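Local atomic coordinates of phosphotriesterase, putative (PDB entry 4J35), a protein that probably hydrolyses lactones at a two-metal centre and is here an engineered variant from work on its organophosphate hydrolysis activity. Residues A[19-25]-A[262-268]; A[61-67]-A[88-93]; A[171-177]-A[199-205]. The protein carries 7 engineered substitutions. All blocks are in the same frame, centred on the assembly; numbering follows the deposited sequence.

Contact 1. Residues A[19-25]-A[262-268]; sequences LPHEHVI and SHDSIWH. With CO (cobalt (II) ion), chain C.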
# COMPACT_ATOMS: atom_id res chain seq x y z
N LEU A 19 -5.10 1.48 8.30
CA LEU A 19 -3.94 2.01 7.60
C LEU A 19 -3.87 1.21 6.33
O LEU A 19 -3.60 -0.00 6.34
CB LEU A 19 -2.64 1.77 8.40
CG LEU A 19 -2.53 2.61 9.66
CD1 LEU A 19 -1.22 2.18 10.37
CD2 LEU A 19 -2.50 4.12 9.41
N PRO A 20 -4.10 1.88 5.20
CA PRO A 20 -4.25 1.17 3.93
C PRO A 20 -2.96 0.89 3.11
O PRO A 20 -3.03 0.34 2.01
CB PRO A 20 -5.22 2.09 3.16
CG PRO A 20 -4.76 3.45 3.54
CD PRO A 20 -4.38 3.32 5.07
N HIS A 21 -1.77 1.23 3.63
CA HIS A 21 -0.54 0.94 2.91
C HIS A 21 0.62 0.93 3.91
O HIS A 21 1.14 1.99 4.22
CB HIS A 21 -0.21 1.96 1.84
CG HIS A 21 0.92 1.55 0.94
ND1 HIS A 21 0.81 1.52 -0.44
CD2 HIS A 21 2.19 1.17 1.20
CE1 HIS A 21 1.95 1.13 -0.97
NE2 HIS A 21 2.82 0.97 0.02
N GLU A 22 1.02 -0.27 4.28
CA GLU A 22 2.14 -0.48 5.22
C GLU A 22 2.85 -1.77 4.84
O GLU A 22 2.35 -2.55 4.05
CB GLU A 22 1.58 -0.59 6.65
CG GLU A 22 0.65 0.52 7.15
CD GLU A 22 1.34 1.87 7.34
OE1 GLU A 22 2.59 1.85 7.59
OE2 GLU A 22 0.62 2.91 7.26
N HIS A 23 4.01 -2.03 5.46
CA HIS A 23 4.81 -3.22 5.18
C HIS A 23 5.21 -3.85 6.53
O HIS A 23 6.09 -3.35 7.19
CB HIS A 23 6.04 -2.82 4.31
CG HIS A 23 5.65 -2.31 2.94
ND1 HIS A 23 5.18 -3.16 1.96
CD2 HIS A 23 5.59 -1.06 2.41
CE1 HIS A 23 4.88 -2.47 0.88
NE2 HIS A 23 5.07 -1.18 1.12
N VAL A 24 4.54 -4.95 6.93
CA VAL A 24 4.92 -5.63 8.20
C VAL A 24 6.38 -6.11 8.09
O VAL A 24 7.20 -5.82 8.97
CB VAL A 24 3.96 -6.81 8.53
CG1 VAL A 24 4.39 -7.53 9.83
CG2 VAL A 24 2.50 -6.31 8.67
N ILE A 25 6.71 -6.85 7.05
CA ILE A 25 8.11 -7.08 6.68
C ILE A 25 8.36 -6.66 5.23
O ILE A 25 7.44 -6.56 4.43
CB ILE A 25 8.55 -8.54 6.87
CG1 ILE A 25 7.80 -9.44 5.89
CG2 ILE A 25 8.33 -8.97 8.30
CD1 ILE A 25 8.10 -10.94 6.11
N SER A 262 -1.68 6.97 5.12
CA SER A 262 -0.84 5.88 5.64
C SER A 262 0.61 6.30 5.71
O SER A 262 0.93 7.44 5.37
CB SER A 262 -0.98 4.63 4.80
OG SER A 262 -1.27 3.54 5.63
N HIS A 263 1.47 5.38 6.17
CA HIS A 263 2.89 5.67 6.33
C HIS A 263 3.85 4.99 5.35
O HIS A 263 5.01 5.45 5.21
CB HIS A 263 3.37 5.27 7.75
CG HIS A 263 2.44 5.69 8.85
ND1 HIS A 263 1.37 4.92 9.25
CD2 HIS A 263 2.46 6.77 9.65
CE1 HIS A 263 0.78 5.51 10.28
NE2 HIS A 263 1.42 6.64 10.53
N ASP A 264 3.46 3.86 4.77
CA ASP A 264 4.38 3.05 3.96
C ASP A 264 5.58 2.62 4.83
O ASP A 264 6.70 2.49 4.35
CB ASP A 264 4.86 3.84 2.77
CG ASP A 264 5.46 2.96 1.67
OD1 ASP A 264 5.29 1.73 1.67
OD2 ASP A 264 6.16 3.54 0.83
N SER A 265 5.29 2.37 6.10
CA SER A 265 6.36 2.05 7.07
C SER A 265 6.80 0.61 6.89
O SER A 265 6.08 -0.21 6.32
CB SER A 265 5.84 2.32 8.48
OG SER A 265 4.85 1.39 8.91
N ILE A 266 8.01 0.28 7.36
CA ILE A 266 8.47 -1.09 7.28
C ILE A 266 8.71 -1.52 8.73
O ILE A 266 9.55 -0.92 9.41
CB ILE A 266 9.78 -1.19 6.48
CG1 ILE A 266 9.53 -0.95 4.98
CG2 ILE A 266 10.48 -2.52 6.73
CD1 ILE A 266 10.86 -0.71 4.24
N TRP A 267 7.98 -2.50 9.24
CA TRP A 267 8.11 -2.81 10.67
C TRP A 267 9.29 -3.69 10.96
O TRP A 267 9.81 -3.70 12.08
CB TRP A 267 6.88 -3.49 11.23
CG TRP A 267 5.60 -2.78 10.91
CD1 TRP A 267 5.43 -1.60 10.23
CD2 TRP A 267 4.30 -3.25 11.25
NE1 TRP A 267 4.07 -1.31 10.13
CE2 TRP A 267 3.37 -2.31 10.74
CE3 TRP A 267 3.83 -4.37 11.94
CZ2 TRP A 267 1.99 -2.47 10.91
CZ3 TRP A 267 2.46 -4.52 12.10
CH2 TRP A 267 1.56 -3.58 11.58
N HIS A 268 9.71 -4.45 9.97
CA HIS A 268 10.90 -5.30 10.13
C HIS A 268 11.57 -5.47 8.80
O HIS A 268 10.97 -5.91 7.84
CB HIS A 268 10.51 -6.67 10.66
CG HIS A 268 11.66 -7.62 10.78
ND1 HIS A 268 12.44 -7.70 11.90
CD2 HIS A 268 12.15 -8.53 9.91
CE1 HIS A 268 13.37 -8.63 11.72
NE2 HIS A 268 13.21 -9.15 10.53
CO CO C . 4.89 0.39 -0.04
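The carboxylate of Glu22 is gripped by five hydrogen bonds from residues 262-265, a buried acid whose two oxygens are both met by several donors. OE2 takes three of them: Ser262 OG donates to Glu22 OE2 at 2.6 Å on the anti side, while the backbone N and ring ND1 of His263 both arrive on the syn side, out of the carboxylate plane. The bond from His263 N is nearly straight, at 167°. On the other oxygen, Ser265 OG meets Glu22 OE1 at 2.7 Å nearly along its C-O axis, and Ser265 N comes from above the plane. Bending at chi2 (-68°) carries the glutamate chain over to this cluster, and so many donors would be expected to favour the ionised form.

Metal ligands form the second group. His21 NE2 and His23 NE2 bind cobalt at 2.1 and 2.0 Å, and Asp264 OD1 binds the same cobalt at 2.2 Å; the modified Lys143 completes the site. This His-X-His pair at the end of the first barrel strand, joined by an aspartate just after the last, is the signature of the metallo-dependent hydrolase TIM barrel. Thr68 holds His23 ND1, and Arg228 forms a salt bridge with Asp264 OD2.

Backbone bonds run in parallel register: His23 N reaches Ser265 O, and Trp267 N reaches His23 O at 2.9 Å. Apolar packing follows at Val24, whose CG2 lies over one face of the Trp267 six-membered ring, 4.0 Å from its centroid, in a CH-pi contact. Leu19 CD2 meets His263 CE1 at 3.7 Å.

Contact 2. Residues A[61-67]-A[88-93]; sequences IQTVVDA and LQILCA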
# COMPACT_ATOMS: atom_id res chain seq x y z
N ILE A 61 -6.61 1.43 15.83
CA ILE A 61 -6.39 0.83 14.49
C ILE A 61 -6.70 -0.67 14.52
O ILE A 61 -6.04 -1.43 15.21
CB ILE A 61 -4.97 1.01 13.95
CG1 ILE A 61 -4.55 2.48 13.93
CG2 ILE A 61 -4.84 0.38 12.51
CD1 ILE A 61 -5.39 3.33 13.10
N GLN A 62 -7.70 -1.11 13.75
CA GLN A 62 -8.06 -2.52 13.76
C GLN A 62 -7.63 -3.30 12.52
O GLN A 62 -7.70 -4.54 12.52
CB GLN A 62 -9.56 -2.68 13.92
CG GLN A 62 -10.04 -2.19 15.29
CD GLN A 62 -11.52 -2.17 15.37
OE1 GLN A 62 -12.13 -1.10 15.33
NE2 GLN A 62 -12.13 -3.35 15.46
N THR A 63 -7.23 -2.59 11.47
CA THR A 63 -6.80 -3.24 10.23
C THR A 63 -5.66 -2.51 9.57
O THR A 63 -5.59 -1.28 9.61
CB THR A 63 -7.97 -3.24 9.22
OG1 THR A 63 -9.14 -3.78 9.84
CG2 THR A 63 -7.63 -4.03 7.94
N VAL A 64 -4.74 -3.28 9.00
CA VAL A 64 -3.67 -2.76 8.17
C VAL A 64 -3.72 -3.49 6.81
O VAL A 64 -3.95 -4.69 6.77
CB VAL A 64 -2.29 -3.00 8.80
CG1 VAL A 64 -1.17 -2.75 7.81
CG2 VAL A 64 -2.09 -2.13 10.01
N VAL A 65 -3.50 -2.75 5.73
CA VAL A 65 -3.34 -3.33 4.40
C VAL A 65 -1.85 -3.45 4.14
O VAL A 65 -1.14 -2.45 4.01
CB VAL A 65 -4.02 -2.48 3.32
CG1 VAL A 65 -3.79 -3.03 1.94
CG2 VAL A 65 -5.53 -2.42 3.62
N ASP A 66 -1.37 -4.67 4.11
CA ASP A 66 0.02 -4.89 3.78
C ASP A 66 0.20 -4.88 2.27
O ASP A 66 -0.36 -5.75 1.58
CB ASP A 66 0.48 -6.21 4.35
CG ASP A 66 1.97 -6.42 4.14
OD1 ASP A 66 2.41 -6.71 3.02
OD2 ASP A 66 2.72 -6.31 5.11
N ALA A 67 1.01 -3.95 1.77
CA ALA A 67 1.11 -3.70 0.32
C ALA A 67 2.32 -4.37 -0.32
O ALA A 67 2.69 -4.08 -1.45
CB ALA A 67 1.17 -2.21 0.09
N LEU A 88 -4.97 -7.99 15.39
CA LEU A 88 -4.92 -7.01 14.31
C LEU A 88 -5.26 -7.70 12.98
O LEU A 88 -4.71 -8.74 12.65
CB LEU A 88 -3.52 -6.39 14.21
CG LEU A 88 -3.38 -5.29 13.14
CD1 LEU A 88 -4.03 -4.02 13.64
CD2 LEU A 88 -1.98 -5.05 12.77
N GLN A 89 -6.20 -7.12 12.24
CA GLN A 89 -6.59 -7.64 10.94
C GLN A 89 -5.61 -7.16 9.88
O GLN A 89 -5.25 -5.98 9.85
CB GLN A 89 -8.03 -7.22 10.61
CG GLN A 89 -9.04 -7.95 11.51
CD GLN A 89 -10.45 -7.37 11.53
OE1 GLN A 89 -10.68 -6.19 11.28
NE2 GLN A 89 -11.41 -8.22 11.87
N ILE A 90 -5.18 -8.09 9.02
CA ILE A 90 -4.18 -7.81 7.99
C ILE A 90 -4.64 -8.31 6.63
O ILE A 90 -5.02 -9.46 6.46
CB ILE A 90 -2.80 -8.40 8.35
CG1 ILE A 90 -2.36 -7.90 9.75
CG2 ILE A 90 -1.77 -8.01 7.29
CD1 ILE A 90 -0.97 -8.44 10.27
N LEU A 91 -4.64 -7.42 5.65
CA LEU A 91 -4.88 -7.85 4.27
C LEU A 91 -3.53 -7.94 3.60
O LEU A 91 -2.67 -7.13 3.88
CB LEU A 91 -5.75 -6.83 3.51
CG LEU A 91 -7.27 -6.78 3.72
CD1 LEU A 91 -7.63 -6.21 5.08
CD2 LEU A 91 -7.90 -5.95 2.61
N CYS A 92 -3.31 -8.90 2.68
CA CYS A 92 -2.07 -8.91 1.92
C CYS A 92 -2.35 -8.76 0.45
O CYS A 92 -3.49 -8.82 0.04
CB CYS A 92 -1.24 -10.17 2.19
SG CYS A 92 -1.88 -11.69 1.52
N ALA A 93 -1.28 -8.51 -0.30
CA ALA A 93 -1.35 -8.16 -1.71
C ALA A 93 -0.94 -9.29 -2.63
O ALA A 93 -0.18 -10.19 -2.26
CB ALA A 93 -0.45 -6.96 -1.97
O HOH W 1 1.53 -8.32 0.92
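Thr63 turns its methyl CG2 anti to the backbone N, with OG1 beside that nitrogen (chi1 -52°), and this sets CG2 against Leu91 CD1 at 3.6 Å. Leu88 likewise sets CG opposite its own N (chi1 -178°), and its two methyls then divide the work. CD1 lies 3.6 Å from Ile61 O, a buried carbonyl without a polar partner, and CD2 packs on Val64 CG2 at 4.0 Å.

Four backbone hydrogen bonds hold the strands in parallel register. Gln89 N donates to Gln62 O, Val64 N to Gln89 O, Leu91 N to Val64 O and Asp66 N to Leu91 O, the last of them 2.8 Å long. Strands 61-66 and 89-91, with helix 76-86 between them, form one beta-alpha-beta unit of the TIM barrel, their axes 19° apart. Val64 and Ile90 share the face turned to the helices, where Leu56 and Leu79 meet them, whereas Thr63, Val65 and Leu91 lie on the other face.

Beyond CB, Gln89 runs extended past the Gln62 carbonyl, with its CB 3.3 Å from Gln62 O and 3.7 Å from Thr63 OG1. An alanine here would keep that CB contact but is likely to bare the Gln62 carbonyl and the Thr63 hydroxyl on the side where the longer chain lies. Thr63 OG1 itself is hydrogen-bonded to Leu15 O.

At the C-terminal end a water bridges the strands, lying 2.8 Å from Asp66 OD1 and accepting from Ala93 N at 3.1 Å. The aspartate also holds Thr68 through OD1 and Val24 N through OD2.

Contact 3. Residues A[171-177]-A[199-205]; sequences VPIITHT and RIMIGHM. With CO (cobalt (II) ion), chain B.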
# COMPACT_ATOMS: atom_id res chain seq x y z
N VAL A 171 -12.12 -7.29 -6.49
CA VAL A 171 -10.99 -7.08 -5.54
C VAL A 171 -10.55 -5.62 -5.65
O VAL A 171 -10.60 -5.03 -6.72
CB VAL A 171 -9.83 -8.08 -5.80
CG1 VAL A 171 -9.20 -7.87 -7.17
CG2 VAL A 171 -8.74 -7.98 -4.71
N PRO A 172 -10.17 -4.99 -4.52
CA PRO A 172 -9.57 -3.65 -4.60
C PRO A 172 -8.16 -3.66 -5.27
O PRO A 172 -7.48 -4.68 -5.26
CB PRO A 172 -9.40 -3.25 -3.12
CG PRO A 172 -10.06 -4.32 -2.33
CD PRO A 172 -10.12 -5.52 -3.14
N ILE A 173 -7.75 -2.51 -5.80
CA ILE A 173 -6.41 -2.32 -6.40
C ILE A 173 -5.76 -1.14 -5.68
O ILE A 173 -6.39 -0.06 -5.55
CB ILE A 173 -6.55 -1.98 -7.91
CG1 ILE A 173 -7.03 -3.20 -8.69
CG2 ILE A 173 -5.23 -1.47 -8.50
CD1 ILE A 173 -7.28 -2.88 -10.16
N ILE A 174 -4.55 -1.34 -5.15
CA ILE A 174 -3.78 -0.22 -4.63
C ILE A 174 -2.52 -0.05 -5.47
O ILE A 174 -2.05 -1.00 -6.08
CB ILE A 174 -3.41 -0.40 -3.12
CG1 ILE A 174 -2.51 -1.60 -2.91
CG2 ILE A 174 -4.71 -0.52 -2.30
CD1 ILE A 174 -2.12 -1.74 -1.41
N THR A 175 -2.00 1.16 -5.55
CA THR A 175 -0.83 1.34 -6.38
C THR A 175 0.34 2.06 -5.71
O THR A 175 0.22 2.65 -4.63
CB THR A 175 -1.13 2.11 -7.67
OG1 THR A 175 -1.19 3.51 -7.41
CG2 THR A 175 -2.44 1.65 -8.28
N HIS A 176 1.48 1.93 -6.39
CA HIS A 176 2.68 2.68 -6.12
C HIS A 176 2.91 3.65 -7.29
O HIS A 176 2.85 3.24 -8.44
CB HIS A 176 3.86 1.69 -6.02
CG HIS A 176 5.24 2.31 -6.09
ND1 HIS A 176 6.09 2.38 -5.02
CD2 HIS A 176 5.94 2.80 -7.15
CE1 HIS A 176 7.24 2.93 -5.39
NE2 HIS A 176 7.16 3.20 -6.68
N THR A 177 3.14 4.92 -6.98
CA THR A 177 3.64 5.87 -7.96
C THR A 177 5.05 6.26 -7.57
O THR A 177 5.37 6.38 -6.38
CB THR A 177 2.75 7.15 -8.09
OG1 THR A 177 2.63 7.81 -6.82
CG2 THR A 177 1.35 6.80 -8.60
N ARG A 199 -13.01 1.15 -6.19
CA ARG A 199 -12.16 0.14 -5.61
C ARG A 199 -10.71 0.33 -6.03
O ARG A 199 -9.96 -0.61 -6.07
CB ARG A 199 -12.63 -1.27 -6.01
CG ARG A 199 -14.10 -1.54 -5.73
CD ARG A 199 -14.35 -1.88 -4.26
NE ARG A 199 -14.03 -3.28 -3.96
CZ ARG A 199 -14.16 -3.83 -2.76
NH1 ARG A 199 -14.62 -3.10 -1.75
NH2 ARG A 199 -13.88 -5.10 -2.59
N ILE A 200 -10.32 1.55 -6.35
CA ILE A 200 -8.95 1.82 -6.78
C ILE A 200 -8.37 2.90 -5.86
O ILE A 200 -9.01 3.93 -5.63
CB ILE A 200 -8.93 2.34 -8.23
CG1 ILE A 200 -9.27 1.18 -9.19
CG2 ILE A 200 -7.59 2.96 -8.55
CD1 ILE A 200 -9.49 1.62 -10.62
N MET A 201 -7.18 2.64 -5.33
CA MET A 201 -6.50 3.63 -4.51
C MET A 201 -5.18 3.93 -5.18
O MET A 201 -4.28 3.07 -5.25
CB MET A 201 -6.25 3.11 -3.07
CG MET A 201 -5.82 4.19 -2.16
SD MET A 201 -5.56 3.58 -0.44
CE MET A 201 -3.97 2.82 -0.67
N ILE A 202 -5.02 5.15 -5.67
CA ILE A 202 -3.77 5.48 -6.34
C ILE A 202 -2.84 5.92 -5.26
O ILE A 202 -3.15 6.86 -4.52
CB ILE A 202 -3.90 6.63 -7.31
CG1 ILE A 202 -4.95 6.30 -8.39
CG2 ILE A 202 -2.54 6.97 -7.93
CD1 ILE A 202 -4.63 5.01 -9.24
N GLY A 203 -1.71 5.25 -5.17
CA GLY A 203 -0.82 5.48 -4.04
C GLY A 203 0.29 6.49 -4.20
O GLY A 203 0.59 6.96 -5.29
N HIS A 204 0.92 6.79 -3.06
CA HIS A 204 2.04 7.71 -2.96
C HIS A 204 1.76 9.08 -3.59
O HIS A 204 2.67 9.74 -4.11
CB HIS A 204 3.33 7.07 -3.54
CG HIS A 204 3.66 5.71 -2.99
ND1 HIS A 204 3.25 5.28 -1.75
CD2 HIS A 204 4.36 4.69 -3.53
CE1 HIS A 204 3.72 4.05 -1.54
NE2 HIS A 204 4.38 3.67 -2.62
N MET A 205 0.51 9.51 -3.50
CA MET A 205 0.10 10.78 -4.09
C MET A 205 0.56 11.96 -3.29
O MET A 205 0.51 13.08 -3.76
CB MET A 205 -1.42 10.81 -4.32
CG MET A 205 -1.82 9.88 -5.42
SD MET A 205 -1.43 10.55 -7.08
CE MET A 205 -2.38 12.06 -7.02
CO CO B . 5.48 2.03 -3.00
O HOH W 2 5.25 9.22 -5.34
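A beta-alpha-beta unit of the TIM barrel, made of strand 173-174, helix 183-192 and strand 200-202, ends here in two histidines that share one cobalt. His176 ND1 binds the metal at 2.1 Å and His204 NE2 at 2.0 Å, and the modified Lys143 also binds this cobalt. The rings are nearly perpendicular, with planes 83° apart, and His176 ND1 lies at the edge of the His204 ring, close to its plane. Gln178, two residues on, holds His176 NE2, and Asp227 from farther along the chain holds His204 ND1, so each ring has a second-shell partner on the nitrogen that does not bind metal.

Parallel pairing is regular from Ile173 N to Arg199 O and from Met201 N to Ile173 O, then passes through Thr175 N to Met201 O. The next bonds lie beyond the strands, where threonine side chains provide them. Thr175 OG1, placed between its own N and carbonyl carbon (chi1 80°), receives Gly203 N at 2.9 Å in an almost straight bond of 170°, and it is also bonded to Gln186. Thr177 OG1 in turn donates to Gly203 O at 2.7 Å. Gly203 CA comes 3.1 Å from Thr175 O in a CA-H...O contact. One water donates to both Thr177 O and His204 O.

Apolar packing fills the barrel side, where Ile174 and Met201 lie alongside one another with CG2 and CE 3.8 Å apart. At the opposite end of the strands, Pro172 CG sits over one face of the Arg199 guanidinium, offset toward its rim; Gly323 O accepts from Arg199 NH1.

The three contacts illustrate how a barrel assembles a two-metal centre from strand ends far apart in sequence. Contact 1 supplies three ligands of one cobalt and contact 3 two ligands of the other, and carboxylated Lys143 binds both. The two groups abut: Asp264 OD2 lies 3.4 Å from His204 CE1, and His21 CE1 lies 3.5 Å from the same atom. Contact 2 contributes no ligand but adjoins strand 17-26 in the same sheet, with Leu19 O and Val65 N 2.8 Å apart, and Ala67 O accepts from the modified lysine. Across the barrel interior, Ala67 CB meets Ile174 CD1 of contact 3 at 3.6 Å, although these contacts' centres are about 15 Å apart.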